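Side-chain contacts in phytochromobilin synthase (Solanum lycopersicum, PDB 6KME), which probably reduces biliverdin IX alpha to phytochromobilin, the bilin chromophore of phytochrome, with electrons from ferredoxin: residues R85-E90 / G243-L248; V97-A102 / F261-V266. The protein carries 1 engineered substitution. All blocks are in the same frame, centred on the assembly; numbering follows the deposited sequence.

Contact 1 (R85-E90 / G243-L248). With BLA (biliverdine IX alpha), chain B.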
ATOM      1  N   ARG A  85      -7.283  -7.094   1.827  1.00 24.27           N
ATOM      2  CA  ARG A  85      -8.173  -6.857   0.696  1.00 21.84           C
ATOM      3  C   ARG A  85      -7.372  -6.694  -0.591  1.00 22.98           C
ATOM      4  O   ARG A  85      -6.235  -6.202  -0.594  1.00 20.43           O
ATOM      5  CB  ARG A  85      -9.094  -5.646   0.960  1.00 22.05           C
ATOM      6  CG  ARG A  85      -8.622  -4.294   0.414  1.00 25.00           C
ATOM      7  CD  ARG A  85      -7.422  -3.747   1.175  1.00 26.95           C
ATOM      8  NE  ARG A  85      -7.023  -2.392   0.746  1.00 28.56           N
ATOM      9  CZ  ARG A  85      -6.258  -2.123  -0.311  1.00 18.53           C
ATOM     10  NH1 ARG A  85      -5.830  -3.108  -1.082  1.00 20.10           N
ATOM     11  NH2 ARG A  85      -5.923  -0.864  -0.598  1.00 17.96           N
ATOM     12  N   SER A  86      -7.974  -7.150  -1.689  1.00 21.34           N
ATOM     13  CA  SER A  86      -7.357  -7.049  -3.001  1.00 20.93           C
ATOM     14  C   SER A  86      -8.350  -6.491  -4.010  1.00 24.41           C
ATOM     15  O   SER A  86      -9.552  -6.790  -3.965  1.00 23.38           O
ATOM     16  CB  SER A  86      -6.840  -8.405  -3.492  1.00 24.68           C
ATOM     17  OG  SER A  86      -7.910  -9.301  -3.704  1.00 26.56           O
ATOM     18  N   LEU A  87      -7.832  -5.668  -4.908  1.00 20.71           N
ATOM     19  CA  LEU A  87      -8.532  -5.242  -6.111  1.00 22.56           C
ATOM     20  C   LEU A  87      -7.668  -5.680  -7.277  1.00 24.34           C
ATOM     21  O   LEU A  87      -6.464  -5.407  -7.291  1.00 25.22           O
ATOM     22  CB  LEU A  87      -8.759  -3.729  -6.131  1.00 21.77           C
ATOM     23  CG  LEU A  87      -9.192  -3.118  -7.477  1.00 27.19           C
ATOM     24  CD1 LEU A  87     -10.592  -3.599  -7.891  1.00 27.16           C
ATOM     25  CD2 LEU A  87      -9.145  -1.598  -7.432  1.00 29.62           C
ATOM     26  N   CYS A  88      -8.263  -6.415  -8.211  1.00 24.34           N
ATOM     27  CA  CYS A  88      -7.545  -6.899  -9.377  1.00 26.62           C
ATOM     28  C   CYS A  88      -8.312  -6.492 -10.625  1.00 25.10           C
ATOM     29  O   CYS A  88      -9.520  -6.726 -10.726  1.00 27.06           O
ATOM     30  CB  CYS A  88      -7.358  -8.422  -9.318  1.00 29.04           C
ATOM     31  SG  CYS A  88      -6.273  -9.021 -10.624  1.00 40.05           S
ATOM     32  N   ILE A  89      -7.621  -5.858 -11.562  1.00 25.42           N
ATOM     33  CA  ILE A  89      -8.249  -5.317 -12.761  1.00 30.77           C
ATOM     34  C   ILE A  89      -7.535  -5.903 -13.965  1.00 40.37           C
ATOM     35  O   ILE A  89      -6.302  -5.865 -14.044  1.00 36.97           O
ATOM     36  CB  ILE A  89      -8.203  -3.774 -12.795  1.00 33.27           C
ATOM     37  CG1 ILE A  89      -8.774  -3.177 -11.503  1.00 34.34           C
ATOM     38  CG2 ILE A  89      -8.969  -3.249 -13.977  1.00 39.26           C
ATOM     39  CD1 ILE A  89      -8.741  -1.654 -11.467  1.00 32.36           C
ATOM     40  N   GLU A  90      -8.304  -6.473 -14.885  1.00 48.78           N
ATOM     41  CA  GLU A  90      -7.772  -7.012 -16.127  1.00 56.51           C
ATOM     42  C   GLU A  90      -8.578  -6.408 -17.266  1.00 60.98           C
ATOM     43  O   GLU A  90      -9.807  -6.544 -17.306  1.00 58.83           O
ATOM     44  CB  GLU A  90      -7.837  -8.542 -16.146  1.00 54.94           C
ATOM     45  N   GLY A 243      -7.505   8.365 -10.374  1.00 18.88           N
ATOM     46  CA  GLY A 243      -7.939   8.835 -11.683  1.00 26.58           C
ATOM     47  C   GLY A 243      -8.336   7.700 -12.605  1.00 24.36           C
ATOM     48  O   GLY A 243      -9.315   7.803 -13.348  1.00 23.18           O
ATOM     49  N   VAL A 244      -7.592   6.594 -12.564  1.00 24.20           N
ATOM     50  CA  VAL A 244      -7.948   5.447 -13.393  1.00 21.84           C
ATOM     51  C   VAL A 244      -9.280   4.857 -12.939  1.00 21.26           C
ATOM     52  O   VAL A 244     -10.141   4.528 -13.765  1.00 22.13           O
ATOM     53  CB  VAL A 244      -6.824   4.394 -13.370  1.00 22.11           C
ATOM     54  CG1 VAL A 244      -7.280   3.135 -14.079  1.00 29.55           C
ATOM     55  CG2 VAL A 244      -5.552   4.935 -14.040  1.00 25.91           C
ATOM     56  N   LEU A 245      -9.461   4.695 -11.624  1.00 22.38           N
ATOM     57  CA  LEU A 245     -10.733   4.191 -11.108  1.00 22.24           C
ATOM     58  C   LEU A 245     -11.895   5.082 -11.540  1.00 21.29           C
ATOM     59  O   LEU A 245     -12.948   4.583 -11.957  1.00 21.67           O
ATOM     60  CB  LEU A 245     -10.677   4.092  -9.585  1.00 14.84           C
ATOM     61  CG  LEU A 245      -9.703   3.058  -9.011  1.00 25.03           C
ATOM     62  CD1 LEU A 245      -9.709   3.080  -7.461  1.00 23.72           C
ATOM     63  CD2 LEU A 245     -10.043   1.667  -9.530  1.00 27.66           C
ATOM     64  N   LYS A 246     -11.718   6.408 -11.462  1.00 19.84           N
ATOM     65  CA  LYS A 246     -12.789   7.326 -11.851  1.00 22.62           C
ATOM     66  C   LYS A 246     -13.157   7.169 -13.318  1.00 23.90           C
ATOM     67  O   LYS A 246     -14.340   7.232 -13.676  1.00 23.99           O
ATOM     68  CB  LYS A 246     -12.387   8.772 -11.544  1.00 22.98           C
ATOM     69  CG  LYS A 246     -12.322   9.003 -10.044  1.00 31.45           C
ATOM     70  CD  LYS A 246     -11.812  10.381  -9.675  1.00 44.60           C
ATOM     71  CE  LYS A 246     -11.757  10.546  -8.154  1.00 44.12           C
ATOM     72  NZ  LYS A 246     -11.285  11.910  -7.765  1.00 54.37           N
ATOM     73  N   ARG A 247     -12.164   6.954 -14.184  1.00 23.12           N
ATOM     74  CA  ARG A 247     -12.444   6.741 -15.602  0.52 25.14           C
ATOM     75  C   ARG A 247     -13.195   5.433 -15.832  1.00 25.62           C
ATOM     76  O   ARG A 247     -14.055   5.347 -16.716  1.00 23.06           O
ATOM     77  CB  ARG A 247     -11.137   6.757 -16.401  0.52 32.38           C
ATOM     78  CG  ARG A 247     -11.246   6.087 -17.766  0.52 42.48           C
ATOM     79  CD  ARG A 247     -10.079   6.414 -18.688  0.52 50.07           C
ATOM     80  NE  ARG A 247      -8.779   6.024 -18.146  0.52 52.05           N
ATOM     81  CZ  ARG A 247      -8.348   4.771 -18.052  0.52 39.72           C
ATOM     82  NH1 ARG A 247      -9.118   3.766 -18.447  0.52 38.73           N
ATOM     83  NH2 ARG A 247      -7.145   4.527 -17.557  0.52 32.94           N
ATOM     84  N   LEU A 248     -12.884   4.398 -15.041  1.00 25.63           N
ATOM     85  CA  LEU A 248     -13.493   3.086 -15.272  1.00 20.76           C
ATOM     86  C   LEU A 248     -14.947   3.048 -14.808  1.00 23.09           C
ATOM     87  O   LEU A 248     -15.835   2.644 -15.569  1.00 25.02           O
ATOM     88  CB  LEU A 248     -12.679   1.995 -14.570  1.00 18.29           C
ATOM     89  CG  LEU A 248     -11.300   1.680 -15.167  1.00 17.66           C
ATOM     90  CD1 LEU A 248     -10.555   0.712 -14.253  1.00 25.15           C
ATOM     91  CD2 LEU A 248     -11.442   1.087 -16.548  1.00 25.81           C
TER
HETATM   92  CHA BLA B 401       1.974   6.181 -10.423  1.00 26.90           C
HETATM   93  NA  BLA B 401       1.824   5.237  -8.013  1.00 22.67           N
HETATM   94  C1A BLA B 401       2.424   6.065  -8.976  1.00 25.68           C
HETATM   95  C2A BLA B 401       3.519   6.779  -8.318  1.00 19.64           C
HETATM   96  C3A BLA B 401       3.540   6.344  -6.920  1.00 18.48           C
HETATM   97  C4A BLA B 401       2.480   5.391  -6.757  1.00 26.86           C
HETATM   98  CMA BLA B 401       4.490   6.758  -5.794  1.00 21.24           C
HETATM   99  CAA BLA B 401       4.407   7.817  -9.061  1.00 19.04           C
HETATM  100  CBA BLA B 401       3.674   9.130  -9.132  1.00 18.80           C
HETATM  101  CGA BLA B 401       3.990  10.012  -7.869  1.00 21.66           C
HETATM  102  O1A BLA B 401       5.169  10.135  -7.711  1.00 18.06           O
HETATM  103  O2A BLA B 401       3.009  10.402  -7.308  1.00 21.19           O
HETATM  104  CHB BLA B 401       2.080   4.606  -5.501  1.00 23.03           C
HETATM  105  NB  BLA B 401       2.256   6.224  -3.696  1.00 27.32           N
HETATM  106  C1B BLA B 401       1.834   4.964  -4.179  1.00 32.80           C
HETATM  107  C2B BLA B 401       1.586   4.160  -2.832  1.00 26.85           C
HETATM  108  C3B BLA B 401       1.611   5.030  -1.749  1.00 24.99           C
HETATM  109  C4B BLA B 401       1.999   6.403  -2.303  1.00 26.69           C
HETATM  110  CMB BLA B 401       1.122   2.715  -2.888  1.00 32.39           C
HETATM  111  OB  BLA B 401       2.069   7.501  -1.775  1.00 24.53           O
HETATM  112  CAB BLA B 401       1.444   5.014  -0.249  1.00 24.98           C
HETATM  113  CBB BLA B 401       1.409   5.910   0.765  1.00 35.01           C
HETATM  114  NC  BLA B 401      -1.865   2.710  -9.271  1.00 34.64           N
HETATM  115  C1C BLA B 401      -2.394   1.848  -8.283  1.00 46.34           C
HETATM  116  C2C BLA B 401      -3.756   1.392  -8.823  1.00 36.77           C
HETATM  117  C3C BLA B 401      -3.933   1.997 -10.067  1.00 23.62           C
HETATM  118  C4C BLA B 401      -2.701   2.875 -10.392  1.00 25.11           C
HETATM  119  CMC BLA B 401      -4.603   0.440  -7.969  1.00 38.79           C
HETATM  120  OC  BLA B 401      -1.721   1.655  -7.283  1.00 58.59           O
HETATM  121  CAC BLA B 401      -5.119   1.839 -10.952  1.00 28.03           C
HETATM  122  CBC BLA B 401      -6.437   1.659 -10.714  1.00 36.83           C
HETATM  123  CHD BLA B 401      -2.302   3.695 -11.414  1.00 19.95           C
HETATM  124  ND  BLA B 401      -0.121   4.784 -10.535  1.00 27.70           N
HETATM  125  C1D BLA B 401      -1.071   4.584 -11.448  1.00 25.66           C
HETATM  126  C2D BLA B 401      -0.840   5.391 -12.713  1.00 24.64           C
HETATM  127  C3D BLA B 401       0.331   6.101 -12.521  1.00 27.05           C
HETATM  128  C4D BLA B 401       0.848   5.740 -11.098  1.00 25.16           C
HETATM  129  CMD BLA B 401      -1.820   5.306 -13.868  1.00 23.81           C
HETATM  130  CAD BLA B 401       1.103   7.087 -13.405  1.00 23.27           C
HETATM  131  CBD BLA B 401       0.415   8.429 -13.568  1.00 26.66           C
HETATM  132  CGD BLA B 401       0.388   9.336 -12.260  1.00 32.64           C
HETATM  133  O1D BLA B 401      -0.735   9.750 -12.033  1.00 31.16           O
HETATM  134  O2D BLA B 401       1.480   9.462 -11.721  1.00 29.38           O

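Contact 2 (V97-A102 / F261-V266). With BLA (biliverdine IX alpha), chain B.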
ATOM      1  N   VAL A  97      -3.895  -4.510 -13.189  1.00 24.47           N
ATOM      2  CA  VAL A  97      -3.692  -3.753 -11.961  1.00 22.67           C
ATOM      3  C   VAL A  97      -3.869  -4.680 -10.764  1.00 22.11           C
ATOM      4  O   VAL A  97      -4.782  -5.513 -10.741  1.00 23.85           O
ATOM      5  CB  VAL A  97      -4.662  -2.558 -11.853  1.00 25.41           C
ATOM      6  CG1 VAL A  97      -4.410  -1.818 -10.555  1.00 23.59           C
ATOM      7  CG2 VAL A  97      -4.523  -1.617 -13.065  1.00 27.74           C
ATOM      8  N   LEU A  98      -2.991  -4.526  -9.771  1.00 21.09           N
ATOM      9  CA  LEU A  98      -3.135  -5.155  -8.465  1.00 20.12           C
ATOM     10  C   LEU A  98      -2.993  -4.092  -7.383  1.00 21.22           C
ATOM     11  O   LEU A  98      -2.011  -3.343  -7.366  1.00 23.68           O
ATOM     12  CB  LEU A  98      -2.090  -6.269  -8.250  1.00 19.21           C
ATOM     13  CG  LEU A  98      -2.146  -6.945  -6.860  1.00 18.89           C
ATOM     14  CD1 LEU A  98      -3.429  -7.758  -6.707  1.00 22.02           C
ATOM     15  CD2 LEU A  98      -0.915  -7.833  -6.606  1.00 28.26           C
ATOM     16  N   ASP A  99      -3.980  -4.017  -6.490  1.00 21.19           N
ATOM     17  CA  ASP A  99      -3.860  -3.311  -5.215  1.00 18.13           C
ATOM     18  C   ASP A  99      -4.185  -4.325  -4.128  1.00 18.60           C
ATOM     19  O   ASP A  99      -5.348  -4.706  -3.962  1.00 22.77           O
ATOM     20  CB  ASP A  99      -4.794  -2.100  -5.121  1.00 20.37           C
ATOM     21  CG  ASP A  99      -4.583  -1.274  -3.818  1.00 33.12           C
ATOM     22  OD1 ASP A  99      -4.098  -1.836  -2.809  1.00 35.57           O
ATOM     23  OD2 ASP A  99      -4.895  -0.059  -3.810  1.00 39.46           O
ATOM     24  N   PHE A 100      -3.157  -4.730  -3.387  1.00 21.91           N
ATOM     25  CA  PHE A 100      -3.233  -5.743  -2.344  1.00 22.90           C
ATOM     26  C   PHE A 100      -2.631  -5.141  -1.081  1.00 22.80           C
ATOM     27  O   PHE A 100      -1.503  -4.641  -1.118  1.00 25.00           O
ATOM     28  CB  PHE A 100      -2.466  -7.000  -2.793  1.00 21.89           C
ATOM     29  CG  PHE A 100      -2.535  -8.138  -1.827  1.00 25.22           C
ATOM     30  CD1 PHE A 100      -1.638  -8.226  -0.774  1.00 29.94           C
ATOM     31  CD2 PHE A 100      -3.496  -9.129  -1.979  1.00 20.75           C
ATOM     32  CE1 PHE A 100      -1.707  -9.294   0.126  1.00 23.54           C
ATOM     33  CE2 PHE A 100      -3.578 -10.181  -1.079  1.00 32.01           C
ATOM     34  CZ  PHE A 100      -2.681 -10.260  -0.032  1.00 24.50           C
ATOM     35  N   ALA A 101      -3.384  -5.151   0.022  1.00 22.91           N
ATOM     36  CA  ALA A 101      -2.910  -4.566   1.272  1.00 16.79           C
ATOM     37  C   ALA A 101      -3.387  -5.382   2.466  1.00 21.78           C
ATOM     38  O   ALA A 101      -4.458  -5.996   2.442  1.00 21.65           O
ATOM     39  CB  ALA A 101      -3.389  -3.113   1.450  1.00 16.99           C
ATOM     40  N   ALA A 102      -2.575  -5.364   3.522  1.00 22.32           N
ATOM     41  CA  ALA A 102      -2.923  -5.952   4.811  1.00 23.42           C
ATOM     42  C   ALA A 102      -2.855  -4.853   5.862  1.00 20.74           C
ATOM     43  O   ALA A 102      -1.789  -4.256   6.073  1.00 21.62           O
ATOM     44  CB  ALA A 102      -1.989  -7.107   5.161  1.00 21.55           C
ATOM     45  N   PHE A 261     -13.820   0.572   0.693  1.00 21.83           N
ATOM     46  CA  PHE A 261     -13.180  -0.724   0.461  1.00 22.65           C
ATOM     47  C   PHE A 261     -11.661  -0.607   0.526  1.00 25.36           C
ATOM     48  O   PHE A 261     -11.054  -1.154   1.455  1.00 21.57           O
ATOM     49  CB  PHE A 261     -13.644  -1.342  -0.863  1.00 25.29           C
ATOM     50  CG  PHE A 261     -13.009  -2.670  -1.159  1.00 29.22           C
ATOM     51  CD1 PHE A 261     -13.474  -3.828  -0.539  1.00 26.73           C
ATOM     52  CD2 PHE A 261     -11.907  -2.756  -2.014  1.00 27.25           C
ATOM     53  CE1 PHE A 261     -12.884  -5.051  -0.787  1.00 25.90           C
ATOM     54  CE2 PHE A 261     -11.312  -3.975  -2.274  1.00 25.79           C
ATOM     55  CZ  PHE A 261     -11.797  -5.131  -1.656  1.00 28.75           C
ATOM     56  N   LEU A 262     -11.021   0.093  -0.417  1.00 19.50           N
ATOM     57  CA  LEU A 262      -9.560   0.085  -0.467  1.00 17.94           C
ATOM     58  C   LEU A 262      -8.968   0.660   0.803  1.00 20.30           C
ATOM     59  O   LEU A 262      -7.978   0.138   1.325  1.00 19.89           O
ATOM     60  CB  LEU A 262      -9.060   0.881  -1.682  1.00 18.90           C
ATOM     61  CG  LEU A 262      -9.410   0.267  -3.044  1.00 21.98           C
ATOM     62  CD1 LEU A 262      -9.031   1.227  -4.153  1.00 18.69           C
ATOM     63  CD2 LEU A 262      -8.691  -1.084  -3.233  1.00 21.91           C
ATOM     64  N   PHE A 263      -9.539   1.751   1.308  1.00 21.26           N
ATOM     65  CA  PHE A 263      -9.033   2.374   2.520  1.00 17.65           C
ATOM     66  C   PHE A 263     -10.119   2.418   3.572  1.00 19.89           C
ATOM     67  O   PHE A 263     -10.231   3.362   4.351  1.00 20.25           O
ATOM     68  CB  PHE A 263      -8.418   3.732   2.186  1.00 15.40           C
ATOM     69  CG  PHE A 263      -7.363   3.591   1.134  1.00 19.73           C
ATOM     70  CD1 PHE A 263      -6.207   2.876   1.415  1.00 17.98           C
ATOM     71  CD2 PHE A 263      -7.589   4.007  -0.159  1.00 17.44           C
ATOM     72  CE1 PHE A 263      -5.254   2.659   0.436  1.00 20.41           C
ATOM     73  CE2 PHE A 263      -6.643   3.803  -1.147  1.00 25.38           C
ATOM     74  CZ  PHE A 263      -5.476   3.125  -0.850  1.00 24.12           C
ATOM     75  N   ASN A 264     -10.926   1.353   3.586  1.00 19.58           N
ATOM     76  CA  ASN A 264     -11.886   1.108   4.654  1.00 23.78           C
ATOM     77  C   ASN A 264     -11.234   1.374   6.003  1.00 23.38           C
ATOM     78  O   ASN A 264     -10.108   0.937   6.260  1.00 25.85           O
ATOM     79  CB  ASN A 264     -12.387  -0.338   4.569  1.00 21.49           C
ATOM     80  CG  ASN A 264     -13.313  -0.703   5.709  1.00 23.50           C
ATOM     81  OD1 ASN A 264     -12.859  -1.087   6.780  1.00 28.15           O
ATOM     82  ND2 ASN A 264     -14.616  -0.603   5.477  1.00 24.47           N
ATOM     83  N   GLY A 265     -11.931   2.129   6.843  1.00 23.54           N
ATOM     84  CA  GLY A 265     -11.400   2.611   8.097  1.00 24.74           C
ATOM     85  C   GLY A 265     -11.175   4.109   8.124  1.00 24.88           C
ATOM     86  O   GLY A 265     -11.076   4.691   9.215  1.00 23.07           O
ATOM     87  N   VAL A 266     -11.084   4.756   6.957  1.00 25.29           N
ATOM     88  CA  VAL A 266     -10.980   6.211   6.960  1.00 23.65           C
ATOM     89  C   VAL A 266     -12.213   6.828   7.621  1.00 27.11           C
ATOM     90  O   VAL A 266     -12.117   7.870   8.279  1.00 32.72           O
ATOM     91  CB  VAL A 266     -10.746   6.734   5.522  1.00 26.11           C
ATOM     92  CG1 VAL A 266     -11.921   6.395   4.648  1.00 22.21           C
ATOM     93  CG2 VAL A 266     -10.503   8.218   5.537  1.00 34.04           C
TER
HETATM   94  CHA BLA B 401       1.974   6.181 -10.423  1.00 26.90           C
HETATM   95  NA  BLA B 401       1.824   5.237  -8.013  1.00 22.67           N
HETATM   96  C1A BLA B 401       2.424   6.065  -8.976  1.00 25.68           C
HETATM   97  C2A BLA B 401       3.519   6.779  -8.318  1.00 19.64           C
HETATM   98  C3A BLA B 401       3.540   6.344  -6.920  1.00 18.48           C
HETATM   99  C4A BLA B 401       2.480   5.391  -6.757  1.00 26.86           C
HETATM  100  CMA BLA B 401       4.490   6.758  -5.794  1.00 21.24           C
HETATM  101  CAA BLA B 401       4.407   7.817  -9.061  1.00 19.04           C
HETATM  102  CBA BLA B 401       3.674   9.130  -9.132  1.00 18.80           C
HETATM  103  CGA BLA B 401       3.990  10.012  -7.869  1.00 21.66           C
HETATM  104  O1A BLA B 401       5.169  10.135  -7.711  1.00 18.06           O
HETATM  105  O2A BLA B 401       3.009  10.402  -7.308  1.00 21.19           O
HETATM  106  CHB BLA B 401       2.080   4.606  -5.501  1.00 23.03           C
HETATM  107  NB  BLA B 401       2.256   6.224  -3.696  1.00 27.32           N
HETATM  108  C1B BLA B 401       1.834   4.964  -4.179  1.00 32.80           C
HETATM  109  C2B BLA B 401       1.586   4.160  -2.832  1.00 26.85           C
HETATM  110  C3B BLA B 401       1.611   5.030  -1.749  1.00 24.99           C
HETATM  111  C4B BLA B 401       1.999   6.403  -2.303  1.00 26.69           C
HETATM  112  CMB BLA B 401       1.122   2.715  -2.888  1.00 32.39           C
HETATM  113  OB  BLA B 401       2.069   7.501  -1.775  1.00 24.53           O
HETATM  114  CAB BLA B 401       1.444   5.014  -0.249  1.00 24.98           C
HETATM  115  CBB BLA B 401       1.409   5.910   0.765  1.00 35.01           C
HETATM  116  NC  BLA B 401      -1.865   2.710  -9.271  1.00 34.64           N
HETATM  117  C1C BLA B 401      -2.394   1.848  -8.283  1.00 46.34           C
HETATM  118  C2C BLA B 401      -3.756   1.392  -8.823  1.00 36.77           C
HETATM  119  C3C BLA B 401      -3.933   1.997 -10.067  1.00 23.62           C
HETATM  120  C4C BLA B 401      -2.701   2.875 -10.392  1.00 25.11           C
HETATM  121  CMC BLA B 401      -4.603   0.440  -7.969  1.00 38.79           C
HETATM  122  OC  BLA B 401      -1.721   1.655  -7.283  1.00 58.59           O
HETATM  123  CAC BLA B 401      -5.119   1.839 -10.952  1.00 28.03           C
HETATM  124  CBC BLA B 401      -6.437   1.659 -10.714  1.00 36.83           C
HETATM  125  CHD BLA B 401      -2.302   3.695 -11.414  1.00 19.95           C
HETATM  126  ND  BLA B 401      -0.121   4.784 -10.535  1.00 27.70           N
HETATM  127  C1D BLA B 401      -1.071   4.584 -11.448  1.00 25.66           C
HETATM  128  C2D BLA B 401      -0.840   5.391 -12.713  1.00 24.64           C
HETATM  129  C3D BLA B 401       0.331   6.101 -12.521  1.00 27.05           C
HETATM  130  C4D BLA B 401       0.848   5.740 -11.098  1.00 25.16           C
HETATM  131  CMD BLA B 401      -1.820   5.306 -13.868  1.00 23.81           C
HETATM  132  CAD BLA B 401       1.103   7.087 -13.405  1.00 23.27           C
HETATM  133  CBD BLA B 401       0.415   8.429 -13.568  1.00 26.66           C
HETATM  134  CGD BLA B 401       0.388   9.336 -12.260  1.00 32.64           C
HETATM  135  O1D BLA B 401      -0.735   9.750 -12.033  1.00 31.16           O
HETATM  136  O2D BLA B 401       1.480   9.462 -11.721  1.00 29.38           O

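Contact 1 (R85-E90 / G243-L248)
Leu87 and Ile89 of strand 81-91 meet Leu245 and Leu248 of helix 242-249 through methyl groups alone. Leu87, the first of the two along the strand, carries its branch to the helix and lays CD2 against CD2 of Leu245 at 4.0 Å, the two side chains sliding past each other in opposite directions. Ile89 follows on the same face of the strand. Its CG1 lies anti to the carbonyl carbon (chi1 -53°) and the chain then runs extended, which carries CD1 to the full length of the side chain. There CD1 rests between two leucines one helical turn apart: Leu245 CD2 lies 4.1 Å from Ile89 CD1, approached at a slant, while Leu248 CD1 meets the same methyl tip to tip, also at 4.1 Å. With the axes 12.4 Å apart and inclined by 62°, these branch ends alone span the gap, and only 127 Å² is buried. Biliverdin closes one side of the apolar patch. Its carbon CBC lies 3.8 Å from Leu245 CD2, the methyl that also touches Leu87, and the neighbouring Val244 sets CG2 3.8 Å from the ligand methyl CMD. Val244 and Leu245 thus line the bilin pocket, and Leu87 and Ile89 of the strand pack beside Leu245. A helix laid on the central antiparallel sheet in this way belongs to the alpha/beta/alpha sandwich of the ferredoxin-dependent bilin reductases.

Contact 2 (V97-A102 / F261-V266)
Asp99, on strand 96-104, points toward the end of helix 251-262, and its OD2 lies 4.0 Å from Leu262 CD2. The two side chains cross at a slant, in a van der Waals contact of a methyl with a carboxylate. Having CG anti to the backbone N (chi1 -175°) carries the acid off the strand, and the same methyl CD2 of Leu262 lies 4.2 Å from Asp99 CG. OD1 of this buried acid is held by a salt bridge to Arg85, while OD2 has a long, weak ion pair with Arg235. Biliverdin adds to the close packing: its methyl CMC is 3.4 Å from Val97 CG1 and 3.8 Å from Asp99 CB.

Contact thins out past the helix end. Phe263 CZ reaches Asp99 OD2 only at 4.4 Å, obliquely, while Leu262 CB lies over one face of the ring, toward its rim. The chain then bends away through a type II turn, Phe263 to Val266, with Gly265 at positive phi (111°), and the partly exposed Asn264 and Val266 stand clear of the strand. The C-terminal end of helix 251-262 thus packs on the central sheet of the bilin reductase fold, beside the strand whose Val97 and Asp99 line the biliverdin pocket.

In the fold
Both contacts are buried, but contact 2 lies nearer the centre of the chain, about 7 Å from it against about 14 Å for contact 1 (centre to centre). They set consecutive helices, 242-249 and 251-262, against neighbouring antiparallel strands, 81-91 and 96-104, of the same seven-stranded sheet. Contact 1 is purely aliphatic, whereas contact 2 places an ionic group beside a leucine and an aromatic ring. Arg85, on the strand of contact 1, bridges the two: besides pairing with the acid of contact 2, it hydrogen-bonds the carbonyl O of Leu262 through NE and makes a cation-pi contact with Phe263. Both contacts touch biliverdin, one through the helix, the other through the strand.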